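Local coordinates for protein LYND (PDB 4V1T) that probably catalyses the ATP-dependent cyclodehydration of precursor-peptide side chains such as cysteine to azoline heterocycles, at residues D553-W558 with L622-H627; T598-I603 with E746-D751; L628-A633 with Q687-R692; H672-P677 with Q767-P772. One frame throughout, in Å; residues are numbered along the deposited sequence.

Contact 1. Residues D553-W558 with L622-H627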
loop_
_atom_site.group_PDB
_atom_site.type_symbol
_atom_site.label_atom_id
_atom_site.label_comp_id
_atom_site.label_asym_id
_atom_site.label_seq_id
_atom_site.Cartn_x
_atom_site.Cartn_y
_atom_site.Cartn_z
ATOM N N ASP B 553 5.960 -31.948 18.251
ATOM C CA ASP B 553 6.396 -33.045 19.100
ATOM C C ASP B 553 6.033 -32.736 20.548
ATOM O O ASP B 553 5.431 -33.565 21.227
ATOM C CB ASP B 553 7.900 -33.284 18.948
ATOM C CG ASP B 553 8.391 -34.456 19.762
ATOM O OD1 ASP B 553 8.690 -34.257 20.961
ATOM O OD2 ASP B 553 8.494 -35.571 19.203
ATOM N N GLY B 554 6.380 -31.532 20.998
ATOM C CA GLY B 554 6.058 -31.092 22.345
ATOM C C GLY B 554 4.569 -31.108 22.635
ATOM O O GLY B 554 4.140 -31.547 23.710
ATOM N N VAL B 555 3.779 -30.628 21.676
ATOM C CA VAL B 555 2.332 -30.613 21.824
ATOM C C VAL B 555 1.815 -32.044 21.894
ATOM O O VAL B 555 0.986 -32.373 22.748
ATOM C CB VAL B 555 1.640 -29.847 20.671
ATOM C CG1 VAL B 555 0.124 -30.042 20.716
ATOM C CG2 VAL B 555 1.959 -28.362 20.746
ATOM N N ALA B 556 2.317 -32.892 21.006
ATOM C CA ALA B 556 1.866 -34.290 20.948
ATOM C C ALA B 556 2.053 -34.983 22.293
ATOM O O ALA B 556 1.149 -35.643 22.786
ATOM C CB ALA B 556 2.610 -35.045 19.859
ATOM N N LEU B 557 3.233 -34.821 22.878
ATOM C CA LEU B 557 3.546 -35.432 24.162
ATOM C C LEU B 557 2.557 -34.980 25.217
ATOM O O LEU B 557 1.979 -35.798 25.939
ATOM C CB LEU B 557 4.971 -35.060 24.594
ATOM C CG LEU B 557 6.124 -35.596 23.733
ATOM C CD1 LEU B 557 7.462 -35.202 24.333
ATOM C CD2 LEU B 557 6.055 -37.106 23.552
ATOM N N TRP B 558 2.364 -33.670 25.302
ATOM C CA TRP B 558 1.478 -33.083 26.296
ATOM C C TRP B 558 0.029 -33.490 26.083
ATOM O O TRP B 558 -0.641 -33.948 27.014
ATOM C CB TRP B 558 1.603 -31.559 26.264
ATOM C CG TRP B 558 0.428 -30.824 26.845
ATOM C CD1 TRP B 558 -0.002 -30.842 28.139
ATOM C CD2 TRP B 558 -0.452 -29.937 26.139
ATOM N NE1 TRP B 558 -1.111 -30.032 28.281
ATOM C CE2 TRP B 558 -1.398 -29.460 27.070
ATOM C CE3 TRP B 558 -0.526 -29.498 24.813
ATOM C CZ2 TRP B 558 -2.412 -28.574 26.710
ATOM C CZ3 TRP B 558 -1.531 -28.618 24.459
ATOM C CH2 TRP B 558 -2.462 -28.165 25.404
ATOM N N LEU B 622 -6.264 -22.372 21.531
ATOM C CA LEU B 622 -4.888 -22.479 21.929
ATOM C C LEU B 622 -3.957 -22.301 20.734
ATOM O O LEU B 622 -4.377 -22.382 19.575
ATOM C CB LEU B 622 -4.661 -23.811 22.638
ATOM C CG LEU B 622 -5.329 -25.010 21.985
ATOM C CD1 LEU B 622 -4.486 -25.457 20.821
ATOM C CD2 LEU B 622 -5.517 -26.140 22.978
ATOM N N GLY B 623 -2.693 -22.032 21.027
ATOM C CA GLY B 623 -1.708 -21.746 20.002
ATOM C C GLY B 623 -0.344 -22.150 20.503
ATOM O O GLY B 623 -0.099 -22.155 21.710
ATOM N N PHE B 624 0.542 -22.497 19.578
ATOM C CA PHE B 624 1.834 -23.070 19.940
ATOM C C PHE B 624 2.990 -22.324 19.312
ATOM O O PHE B 624 2.824 -21.599 18.322
ATOM C CB PHE B 624 1.904 -24.519 19.489
ATOM C CG PHE B 624 0.653 -25.283 19.725
ATOM C CD1 PHE B 624 0.238 -25.568 21.006
ATOM C CD2 PHE B 624 -0.100 -25.738 18.655
ATOM C CE1 PHE B 624 -0.910 -26.293 21.219
ATOM C CE2 PHE B 624 -1.245 -26.463 18.858
ATOM C CZ PHE B 624 -1.650 -26.747 20.142
ATOM N N GLY B 625 4.165 -22.521 19.891
ATOM C CA GLY B 625 5.381 -21.909 19.393
ATOM C C GLY B 625 6.589 -22.521 20.071
ATOM O O GLY B 625 6.542 -22.870 21.248
ATOM N N ALA B 626 7.665 -22.672 19.314
ATOM C CA ALA B 626 8.936 -23.111 19.859
ATOM C C ALA B 626 10.044 -22.321 19.191
ATOM O O ALA B 626 9.946 -21.967 18.019
ATOM C CB ALA B 626 9.136 -24.611 19.638
ATOM N N HIS B 627 11.091 -22.033 19.953
ATOM C CA HIS B 627 12.207 -21.243 19.457
ATOM C C HIS B 627 13.355 -21.401 20.437
ATOM O O HIS B 627 13.130 -21.811 21.575
ATOM C CB HIS B 627 11.804 -19.771 19.332
ATOM C CG HIS B 627 12.666 -18.984 18.397
ATOM N ND1 HIS B 627 13.743 -18.240 18.826
ATOM C CD2 HIS B 627 12.605 -18.818 17.057
ATOM C CE1 HIS B 627 14.310 -17.649 17.789
ATOM N NE2 HIS B 627 13.640 -17.986 16.703
#
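One face of the Phe-624 ring receives the CG2 methyl of Val-555, while the Trp-558 indole has Leu-622 CD2 at its edge, near the ring plane. This is helix-on-sheet packing within the YcaO domain: helix 538-561 lies against strand 621-626, the outermost strand of a three-stranded antiparallel sheet, with the two short axes 9.7 Å apart and their directions 129° from each other. The methyl makes a CH-pi contact, CG2 of Val-555 standing 3.5 Å from the Phe-624 ring centroid and 20° off its normal, displaced toward the rim. A chi1 of 171° sets CG1 of Val-555 opposite the backbone N, which lets both methyls bear on the ring, CG1 reaching Phe-624 CZ at 3.8 Å. One helical turn's worth further along, Trp-558 brings the far end of its six-membered ring to the strand. Its CZ3 lies 4.0 Å from Phe-624 CE1, the two side chains crossing at about a right angle, and its polar NE1 turns elsewhere, to the carbonyl of Tyr-674. All four touching residues are buried and the contact is wholly apolar. The tightest approach is Val-555 CG2 to Phe-624 CD1, at 3.3 Å.

Contact 2. Residues T598-I603 with E746-D751; sequences TADLGI and EGRLYD
Asp-600 occupies the second position of a type I beta turn from Ala-599 to Gly-602, closed by Gly-602 N bonding to Ala-599 O at 3.0 Å, and it faces Arg-748, the first residue of helix 748-755. The CA atoms of Asp-600 and Arg-748 are 9.8 Å apart, a gap bridged mostly by the long arginine side chain. Gly-747 holds the N-cap position, and its carbonyl O accepts from both Tyr-750 N and Asp-751 N as the helix begins. Across the gap the charged ends come together from opposite directions. Arg-748 grips the carboxylate end-on: NH2 donates to Asp-600 OD1 at 2.7 Å and NH1 donates to Asp-600 OD2 at 2.8 Å. Each oxygen uses its syn lone pair, and the two planes are only 28° apart, so the pairing fixes the rotation of both groups. The bend at chi3 of Arg-748 (50°) turns the guanidinium from the line of its aliphatic chain. NH2 has a second carboxylate partner, Asp-553 of helix 538-561, which probably helps to hold the guanidinium in place. The result is a classic bidentate arginine-aspartate salt bridge, here joining the loop between two antiparallel strands, 590-596 and 605-612, to the start of a helix at the protein surface.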
loop_
_atom_site.group_PDB
_atom_site.type_symbol
_atom_site.label_atom_id
_atom_site.label_comp_id
_atom_site.label_asym_id
_atom_site.label_seq_id
_atom_site.Cartn_x
_atom_site.Cartn_y
_atom_site.Cartn_z
ATOM N N THR B 598 8.353 -27.678 26.968
ATOM C CA THR B 598 9.756 -27.991 26.738
ATOM C C THR B 598 10.067 -29.432 27.147
ATOM O O THR B 598 9.925 -29.792 28.310
ATOM C CB THR B 598 10.663 -27.029 27.518
ATOM O OG1 THR B 598 10.213 -25.683 27.310
ATOM C CG2 THR B 598 12.118 -27.164 27.055
ATOM N N ALA B 599 10.486 -30.246 26.180
ATOM C CA ALA B 599 10.716 -31.667 26.407
ATOM C C ALA B 599 12.210 -32.006 26.333
ATOM O O ALA B 599 13.045 -31.174 26.665
ATOM C CB ALA B 599 9.900 -32.499 25.410
ATOM N N ASP B 600 12.542 -33.224 25.901
ATOM C CA ASP B 600 13.902 -33.758 26.040
ATOM C C ASP B 600 14.982 -33.020 25.231
ATOM O O ASP B 600 16.170 -33.170 25.511
ATOM C CB ASP B 600 13.923 -35.246 25.673
ATOM C CG ASP B 600 13.452 -35.507 24.254
ATOM O OD1 ASP B 600 12.528 -34.801 23.790
ATOM O OD2 ASP B 600 14.004 -36.415 23.604
ATOM N N LEU B 601 14.582 -32.215 24.254
ATOM C CA LEU B 601 15.553 -31.466 23.456
ATOM C C LEU B 601 15.958 -30.169 24.149
ATOM O O LEU B 601 16.989 -29.576 23.825
ATOM C CB LEU B 601 15.001 -31.170 22.061
ATOM C CG LEU B 601 14.560 -32.369 21.216
ATOM C CD1 LEU B 601 14.282 -31.940 19.782
ATOM C CD2 LEU B 601 15.592 -33.487 21.240
ATOM N N GLY B 602 15.140 -29.731 25.103
ATOM C CA GLY B 602 15.452 -28.560 25.906
ATOM C C GLY B 602 15.233 -27.241 25.187
ATOM O O GLY B 602 15.568 -26.178 25.714
ATOM N N ILE B 603 14.685 -27.305 23.978
ATOM C CA ILE B 603 14.356 -26.107 23.217
ATOM C C ILE B 603 12.999 -25.608 23.686
ATOM O O ILE B 603 12.022 -26.338 23.611
ATOM C CB ILE B 603 14.310 -26.386 21.704
ATOM C CG1 ILE B 603 15.680 -26.893 21.220
ATOM C CG2 ILE B 603 13.898 -25.127 20.950
ATOM C CD1 ILE B 603 15.704 -27.343 19.770
ATOM N N GLU B 746 4.615 -46.706 18.121
ATOM C CA GLU B 746 5.597 -46.734 19.201
ATOM C C GLU B 746 6.698 -45.691 18.982
ATOM O O GLU B 746 6.976 -45.302 17.854
ATOM C CB GLU B 746 6.217 -48.136 19.322
ATOM C CG GLU B 746 7.104 -48.553 18.147
ATOM C CD GLU B 746 7.569 -50.005 18.236
ATOM O OE1 GLU B 746 7.112 -50.744 19.135
ATOM O OE2 GLU B 746 8.394 -50.417 17.397
ATOM N N GLY B 747 7.303 -45.237 20.074
ATOM C CA GLY B 747 8.392 -44.277 20.017
ATOM C C GLY B 747 8.305 -43.171 21.058
ATOM O O GLY B 747 7.930 -43.389 22.207
ATOM N N ARG B 748 8.655 -41.971 20.630
ATOM C CA ARG B 748 8.781 -40.827 21.513
ATOM C C ARG B 748 7.490 -40.478 22.263
ATOM O O ARG B 748 7.533 -40.026 23.413
ATOM C CB ARG B 748 9.247 -39.604 20.706
ATOM C CG ARG B 748 10.664 -39.697 20.167
ATOM C CD ARG B 748 11.045 -38.460 19.370
ATOM N NE ARG B 748 10.757 -37.229 20.099
ATOM C CZ ARG B 748 11.578 -36.664 20.981
ATOM N NH1 ARG B 748 12.754 -37.212 21.266
ATOM N NH2 ARG B 748 11.221 -35.540 21.587
ATOM N N LEU B 749 6.351 -40.674 21.609
ATOM C CA LEU B 749 5.061 -40.338 22.205
ATOM C C LEU B 749 4.879 -41.030 23.555
ATOM O O LEU B 749 4.361 -40.441 24.504
ATOM C CB LEU B 749 3.922 -40.718 21.259
ATOM C CG LEU B 749 2.521 -40.283 21.687
ATOM C CD1 LEU B 749 2.377 -38.764 21.672
ATOM C CD2 LEU B 749 1.480 -40.920 20.790
ATOM N N TYR B 750 5.331 -42.271 23.637
ATOM C CA TYR B 750 5.220 -43.067 24.857
ATOM C C TYR B 750 6.441 -42.885 25.753
ATOM O O TYR B 750 6.315 -42.813 26.978
ATOM C CB TYR B 750 5.047 -44.564 24.505
ATOM C CG TYR B 750 3.831 -44.858 23.639
ATOM C CD1 TYR B 750 2.599 -45.138 24.211
ATOM C CD2 TYR B 750 3.912 -44.837 22.253
ATOM C CE1 TYR B 750 1.486 -45.393 23.429
ATOM C CE2 TYR B 750 2.798 -45.096 21.463
ATOM C CZ TYR B 750 1.591 -45.363 22.057
ATOM O OH TYR B 750 0.494 -45.618 21.274
ATOM N N ASP B 751 7.620 -42.800 25.137
ATOM C CA ASP B 751 8.886 -42.923 25.865
ATOM C C ASP B 751 9.378 -41.624 26.521
ATOM O O ASP B 751 9.879 -41.651 27.646
ATOM C CB ASP B 751 9.979 -43.440 24.925
ATOM C CG ASP B 751 9.671 -44.822 24.372
ATOM O OD1 ASP B 751 8.527 -45.295 24.527
ATOM O OD2 ASP B 751 10.575 -45.435 23.769
#

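Contact 3. Residues L628-A633 with Q687-R692; sequences LDPTIA and QDYPKR
The Pro-630 ring and the Tyr-689 side chain run side by side but point opposite ways, the proline's CG lying 3.8 Å from Tyr-689 CB. The neighbouring CB of Pro-630 comes 4.0 Å from Tyr-689 CG, so the proline packs against the root of the aromatic side chain and meets the ring obliquely. This follows from the tyrosine's first torsion: with chi1 at -55°, CG lies opposite the carbonyl carbon and the ring runs on alongside Pro-630. The phenol end is thereby carried beyond the proline, and its OH bonds to Asp-596. Leu-628 makes the second contact through one branch, CD1, which approaches the carbonyl O of Arg-692 at 3.9 Å. Arg-692 itself sends its side chain elsewhere, and NH2 bonds to the carbonyl of Leu-601. No direct hydrogen bond links the two segments, but a water joins them by donating to Leu-628 O and to Pro-690 O, each at 2.6 Å, and so satisfies two backbone carbonyls that face the same gap. Within 628-633 the helix start is well defined. Asp-629 is the N-cap, its CB directed away from the other segment, and its OD1 accepts from Thr-631 N at 3.0 Å, the donor lying 42° out of the carboxylate plane. Pro-630 is the first helical residue, where the lack of an N-H costs nothing. The contact thus sets the N-terminal end of helix 630-649 against the loop that leads into helix 697-710, with Phe-606 of strand 605-612 touching both Pro-630 and Tyr-689, and Leu-628 reaching Asp-700 of helix 697-710.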
loop_
_atom_site.group_PDB
_atom_site.type_symbol
_atom_site.label_atom_id
_atom_site.label_comp_id
_atom_site.label_asym_id
_atom_site.label_seq_id
_atom_site.Cartn_x
_atom_site.Cartn_y
_atom_site.Cartn_z
ATOM N N LEU B 628 14.582 -21.115 20.008
ATOM C CA LEU B 628 15.710 -21.187 20.926
ATOM C C LEU B 628 15.536 -20.121 22.008
ATOM O O LEU B 628 15.885 -20.329 23.166
ATOM C CB LEU B 628 17.042 -21.026 20.179
ATOM C CG LEU B 628 17.502 -22.247 19.359
ATOM C CD1 LEU B 628 18.749 -21.924 18.553
ATOM C CD2 LEU B 628 17.762 -23.458 20.247
ATOM N N ASP B 629 14.966 -18.991 21.613
ATOM C CA ASP B 629 14.684 -17.881 22.518
ATOM C C ASP B 629 13.276 -18.035 23.077
ATOM O O ASP B 629 12.307 -17.925 22.327
ATOM C CB ASP B 629 14.811 -16.549 21.778
ATOM C CG ASP B 629 14.696 -15.344 22.703
ATOM O OD1 ASP B 629 14.205 -15.488 23.843
ATOM O OD2 ASP B 629 15.100 -14.238 22.282
ATOM N N PRO B 630 13.156 -18.293 24.394
ATOM C CA PRO B 630 11.840 -18.579 24.968
ATOM C C PRO B 630 10.892 -17.397 24.858
ATOM O O PRO B 630 9.678 -17.596 24.801
ATOM C CB PRO B 630 12.150 -18.891 26.438
ATOM C CG PRO B 630 13.433 -18.192 26.707
ATOM C CD PRO B 630 14.206 -18.253 25.428
ATOM N N THR B 631 11.448 -16.184 24.830
ATOM C CA THR B 631 10.654 -14.988 24.647
ATOM C C THR B 631 9.911 -15.056 23.315
ATOM O O THR B 631 8.713 -14.771 23.249
ATOM C CB THR B 631 11.528 -13.715 24.700
ATOM O OG1 THR B 631 12.130 -13.596 25.997
ATOM C CG2 THR B 631 10.713 -12.486 24.430
ATOM N N ILE B 632 10.623 -15.452 22.264
ATOM C CA ILE B 632 10.035 -15.548 20.934
ATOM C C ILE B 632 9.065 -16.726 20.873
ATOM O O ILE B 632 8.032 -16.655 20.214
ATOM C CB ILE B 632 11.108 -15.716 19.834
ATOM C CG1 ILE B 632 12.207 -14.638 19.949
ATOM C CG2 ILE B 632 10.467 -15.694 18.446
ATOM C CD1 ILE B 632 11.709 -13.206 19.987
ATOM N N ALA B 633 9.409 -17.810 21.558
ATOM C CA ALA B 633 8.571 -19.004 21.563
ATOM C C ALA B 633 7.197 -18.683 22.150
ATOM O O ALA B 633 6.173 -19.054 21.587
ATOM C CB ALA B 633 9.243 -20.125 22.342
ATOM N N GLN B 687 14.731 -17.615 33.620
ATOM C CA GLN B 687 16.034 -18.234 33.855
ATOM C C GLN B 687 15.990 -19.758 33.735
ATOM O O GLN B 687 17.033 -20.403 33.630
ATOM C CB GLN B 687 16.572 -17.843 35.228
ATOM C CG GLN B 687 15.767 -18.398 36.386
ATOM C CD GLN B 687 16.565 -18.482 37.675
ATOM O OE1 GLN B 687 17.794 -18.375 37.677
ATOM N NE2 GLN B 687 15.865 -18.676 38.783
ATOM N N ASP B 688 14.791 -20.331 33.765
ATOM C CA ASP B 688 14.630 -21.778 33.628
ATOM C C ASP B 688 14.989 -22.256 32.220
ATOM O O ASP B 688 15.050 -23.460 31.965
ATOM C CB ASP B 688 13.193 -22.193 33.967
ATOM C CG ASP B 688 12.865 -22.037 35.446
ATOM O OD1 ASP B 688 13.717 -22.397 36.291
ATOM O OD2 ASP B 688 11.752 -21.556 35.764
ATOM N N TYR B 689 15.218 -21.311 31.313
ATOM C CA TYR B 689 15.532 -21.622 29.921
ATOM C C TYR B 689 16.927 -21.117 29.534
ATOM O O TYR B 689 17.114 -19.931 29.264
ATOM C CB TYR B 689 14.474 -21.018 29.011
ATOM C CG TYR B 689 13.073 -21.450 29.383
ATOM C CD1 TYR B 689 12.535 -22.641 28.909
ATOM C CD2 TYR B 689 12.292 -20.664 30.212
ATOM C CE1 TYR B 689 11.255 -23.035 29.258
ATOM C CE2 TYR B 689 11.015 -21.046 30.565
ATOM C CZ TYR B 689 10.502 -22.228 30.091
ATOM O OH TYR B 689 9.227 -22.591 30.458
ATOM N N PRO B 690 17.918 -22.017 29.519
ATOM C CA PRO B 690 19.278 -21.630 29.122
ATOM C C PRO B 690 19.357 -21.034 27.723
ATOM O O PRO B 690 18.669 -21.485 26.817
ATOM C CB PRO B 690 20.050 -22.948 29.188
ATOM C CG PRO B 690 19.316 -23.756 30.203
ATOM C CD PRO B 690 17.865 -23.391 30.050
ATOM N N LYS B 691 20.212 -20.033 27.563
ATOM C CA LYS B 691 20.392 -19.339 26.297
ATOM C C LYS B 691 21.317 -20.138 25.380
ATOM O O LYS B 691 22.481 -20.374 25.713
ATOM C CB LYS B 691 20.961 -17.944 26.569
ATOM C CG LYS B 691 21.192 -17.076 25.344
ATOM C CD LYS B 691 21.640 -15.684 25.768
ATOM C CE LYS B 691 21.820 -14.747 24.583
ATOM N NZ LYS B 691 22.239 -13.387 25.032
ATOM N N ARG B 692 20.802 -20.552 24.227
ATOM C CA ARG B 692 21.566 -21.380 23.293
ATOM C C ARG B 692 21.490 -20.916 21.836
ATOM O O ARG B 692 21.792 -21.688 20.917
ATOM C CB ARG B 692 21.093 -22.829 23.390
ATOM C CG ARG B 692 21.311 -23.442 24.763
ATOM C CD ARG B 692 21.267 -24.959 24.705
ATOM N NE ARG B 692 19.929 -25.464 24.401
ATOM C CZ ARG B 692 19.633 -26.750 24.234
ATOM N NH1 ARG B 692 20.583 -27.674 24.329
ATOM N NH2 ARG B 692 18.386 -27.117 23.960
HETATM O O HOH W 1 17.611 -21.707 24.504
#

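Contact 4. Residues H672-P677 with Q767-P772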
loop_
_atom_site.group_PDB
_atom_site.type_symbol
_atom_site.label_atom_id
_atom_site.label_comp_id
_atom_site.label_asym_id
_atom_site.label_seq_id
_atom_site.Cartn_x
_atom_site.Cartn_y
_atom_site.Cartn_z
ATOM N N HIS B 672 -11.200 -30.984 30.069
ATOM C CA HIS B 672 -9.779 -31.136 29.742
ATOM C C HIS B 672 -8.905 -30.402 30.761
ATOM O O HIS B 672 -8.388 -29.328 30.477
ATOM C CB HIS B 672 -9.504 -30.599 28.337
ATOM C CG HIS B 672 -10.468 -31.091 27.305
ATOM N ND1 HIS B 672 -10.291 -32.278 26.623
ATOM C CD2 HIS B 672 -11.630 -30.566 26.850
ATOM C CE1 HIS B 672 -11.299 -32.458 25.788
ATOM N NE2 HIS B 672 -12.129 -31.436 25.908
ATOM N N PRO B 673 -8.750 -30.981 31.963
ATOM C CA PRO B 673 -7.985 -30.329 33.038
ATOM C C PRO B 673 -6.501 -30.155 32.724
ATOM O O PRO B 673 -5.827 -29.345 33.368
ATOM C CB PRO B 673 -8.175 -31.278 34.230
ATOM C CG PRO B 673 -8.488 -32.591 33.625
ATOM C CD PRO B 673 -9.235 -32.315 32.359
ATOM N N TYR B 674 -6.007 -30.901 31.741
ATOM C CA TYR B 674 -4.632 -30.767 31.289
ATOM C C TYR B 674 -4.398 -29.472 30.484
ATOM O O TYR B 674 -3.288 -29.232 29.998
ATOM C CB TYR B 674 -4.225 -31.984 30.450
ATOM C CG TYR B 674 -5.159 -32.287 29.290
ATOM C CD1 TYR B 674 -6.268 -33.105 29.463
ATOM C CD2 TYR B 674 -4.923 -31.765 28.026
ATOM C CE1 TYR B 674 -7.122 -33.379 28.412
ATOM C CE2 TYR B 674 -5.768 -32.037 26.969
ATOM C CZ TYR B 674 -6.863 -32.840 27.169
ATOM O OH TYR B 674 -7.700 -33.108 26.121
ATOM N N LEU B 675 -5.436 -28.648 30.346
ATOM C CA LEU B 675 -5.320 -27.353 29.682
ATOM C C LEU B 675 -4.903 -26.251 30.645
ATOM O O LEU B 675 -4.253 -25.286 30.245
ATOM C CB LEU B 675 -6.642 -26.964 29.022
ATOM C CG LEU B 675 -7.057 -27.725 27.760
ATOM C CD1 LEU B 675 -8.362 -27.146 27.243
ATOM C CD2 LEU B 675 -5.997 -27.667 26.675
ATOM N N LEU B 676 -5.284 -26.381 31.911
ATOM C CA LEU B 676 -4.942 -25.366 32.893
ATOM C C LEU B 676 -3.717 -25.826 33.666
ATOM O O LEU B 676 -3.461 -27.024 33.778
ATOM C CB LEU B 676 -6.129 -25.065 33.810
ATOM C CG LEU B 676 -6.706 -26.195 34.649
ATOM C CD1 LEU B 676 -5.957 -26.318 35.973
ATOM C CD2 LEU B 676 -8.186 -25.941 34.886
ATOM N N PRO B 677 -2.929 -24.877 34.181
ATOM C CA PRO B 677 -1.691 -25.276 34.843
ATOM C C PRO B 677 -1.931 -25.961 36.179
ATOM O O PRO B 677 -2.900 -25.638 36.869
ATOM C CB PRO B 677 -0.963 -23.951 35.033
ATOM C CG PRO B 677 -2.059 -22.934 35.134
ATOM C CD PRO B 677 -3.141 -23.419 34.220
ATOM N N GLN B 767 -4.906 -45.642 26.111
ATOM C CA GLN B 767 -5.009 -44.572 27.101
ATOM C C GLN B 767 -4.622 -43.224 26.526
ATOM O O GLN B 767 -4.660 -42.225 27.233
ATOM C CB GLN B 767 -4.113 -44.860 28.301
ATOM C CG GLN B 767 -4.452 -46.138 29.037
ATOM C CD GLN B 767 -3.434 -46.465 30.107
ATOM O OE1 GLN B 767 -2.260 -46.703 29.817
ATOM N NE2 GLN B 767 -3.877 -46.468 31.357
ATOM N N MET B 768 -4.231 -43.195 25.256
ATOM C CA MET B 768 -3.941 -41.924 24.600
ATOM C C MET B 768 -5.224 -41.114 24.486
ATOM O O MET B 768 -6.310 -41.675 24.379
ATOM C CB MET B 768 -3.317 -42.136 23.218
ATOM C CG MET B 768 -1.864 -42.609 23.242
ATOM S SD MET B 768 -0.781 -41.499 24.145
ATOM C CE MET B 768 0.765 -42.384 24.212
ATOM N N ASN B 769 -5.087 -39.791 24.529
ATOM C CA ASN B 769 -6.230 -38.891 24.478
ATOM C C ASN B 769 -7.141 -39.253 23.310
ATOM O O ASN B 769 -6.704 -39.224 22.160
ATOM C CB ASN B 769 -5.752 -37.446 24.337
ATOM C CG ASN B 769 -6.831 -36.432 24.662
ATOM O OD1 ASN B 769 -8.026 -36.732 24.629
ATOM N ND2 ASN B 769 -6.409 -35.217 24.977
ATOM N N PRO B 770 -8.402 -39.620 23.599
ATOM C CA PRO B 770 -9.332 -39.961 22.528
ATOM C C PRO B 770 -9.834 -38.734 21.771
ATOM O O PRO B 770 -10.450 -38.879 20.717
ATOM C CB PRO B 770 -10.481 -40.651 23.271
ATOM C CG PRO B 770 -10.470 -40.019 24.607
ATOM C CD PRO B 770 -9.031 -39.748 24.925
ATOM N N THR B 771 -9.588 -37.545 22.316
ATOM C CA THR B 771 -9.980 -36.304 21.667
ATOM C C THR B 771 -8.871 -35.813 20.739
ATOM O O THR B 771 -7.790 -35.475 21.210
ATOM C CB THR B 771 -10.282 -35.202 22.683
ATOM O OG1 THR B 771 -11.323 -35.636 23.559
ATOM C CG2 THR B 771 -10.731 -33.914 21.973
ATOM N N PRO B 772 -9.128 -35.775 19.417
ATOM C CA PRO B 772 -8.072 -35.282 18.534
ATOM C C PRO B 772 -7.780 -33.803 18.799
ATOM O O PRO B 772 -8.697 -33.040 19.110
ATOM C CB PRO B 772 -8.647 -35.492 17.124
ATOM C CG PRO B 772 -9.820 -36.420 17.301
ATOM C CD PRO B 772 -10.341 -36.164 18.670
#
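Hydrogen bonding between Tyr-674 and Asn-769 joins these two loops: ND2 of Asn-769 donates to the tyrosine OH at 2.7 Å, with an N-H...O angle of 155°. The hydroxyl lies in the plane of the amide, while the tyrosine ring stands almost perpendicular to that plane, at 89°. The same OH is also bonded to His-672 ND1, 2.8 Å away, so that two side chains grip the phenol oxygen from its own and the opposite segment. Tyr-674 reaches this place with its CG between the backbone N and the carbonyl carbon (chi1 54°), which brings the ring back toward His-672. A second set of bonds orders each loop internally. Asn-769 OD1 accepts from Thr-771 N at 2.9 Å, while Leu-675 N bonds to His-672 O. Van der Waals contact is lighter: at the edge of the imidazole, His-672 CE1 lies 3.9 Å from Thr-771 OG1 and 4.1 Å from Thr-771 CG2. Neighbours complete the polar network, with His-672 NE2 bonded to Glu-667 and Asn-769 ND2 also bonded to the carbonyl of Trp-559, whose ring meets Tyr-674 edge-to-face. Asn-769 therefore spends both ends of its amide, one on a partner loop and a helix, the other on its own backbone. The latter bond makes an Asx turn where the chain enters its C-terminal tail, Pro-770 and Pro-772 being part of the PxPxP motif known from azoline-forming YcaO proteins.

Helix 538-561 ties three of the contacts together. In contact 1 it meets strand 621-626; Asp-553 OD1, from the same helix segment, makes a salt bridge to Arg-748 NH2 of contact 2 at 2.9 Å, and Trp-558 NE1 lies 2.9 Å from Tyr-674 O of contact 4, a probable hydrogen bond. Contact 3 follows contact 1 directly, helix 630-649 succeeding the strand, and is joined to contact 2 where Arg-692 NH2 approaches Leu-601 O at 2.8 Å. Contacts 3 and 4 do not touch, their nearest atoms being about 11 Å apart. Contact 1 comes close to the nucleotide site: the Phe-624 side chain is about 6 Å from a magnesium ion and about 8 Å from ADP.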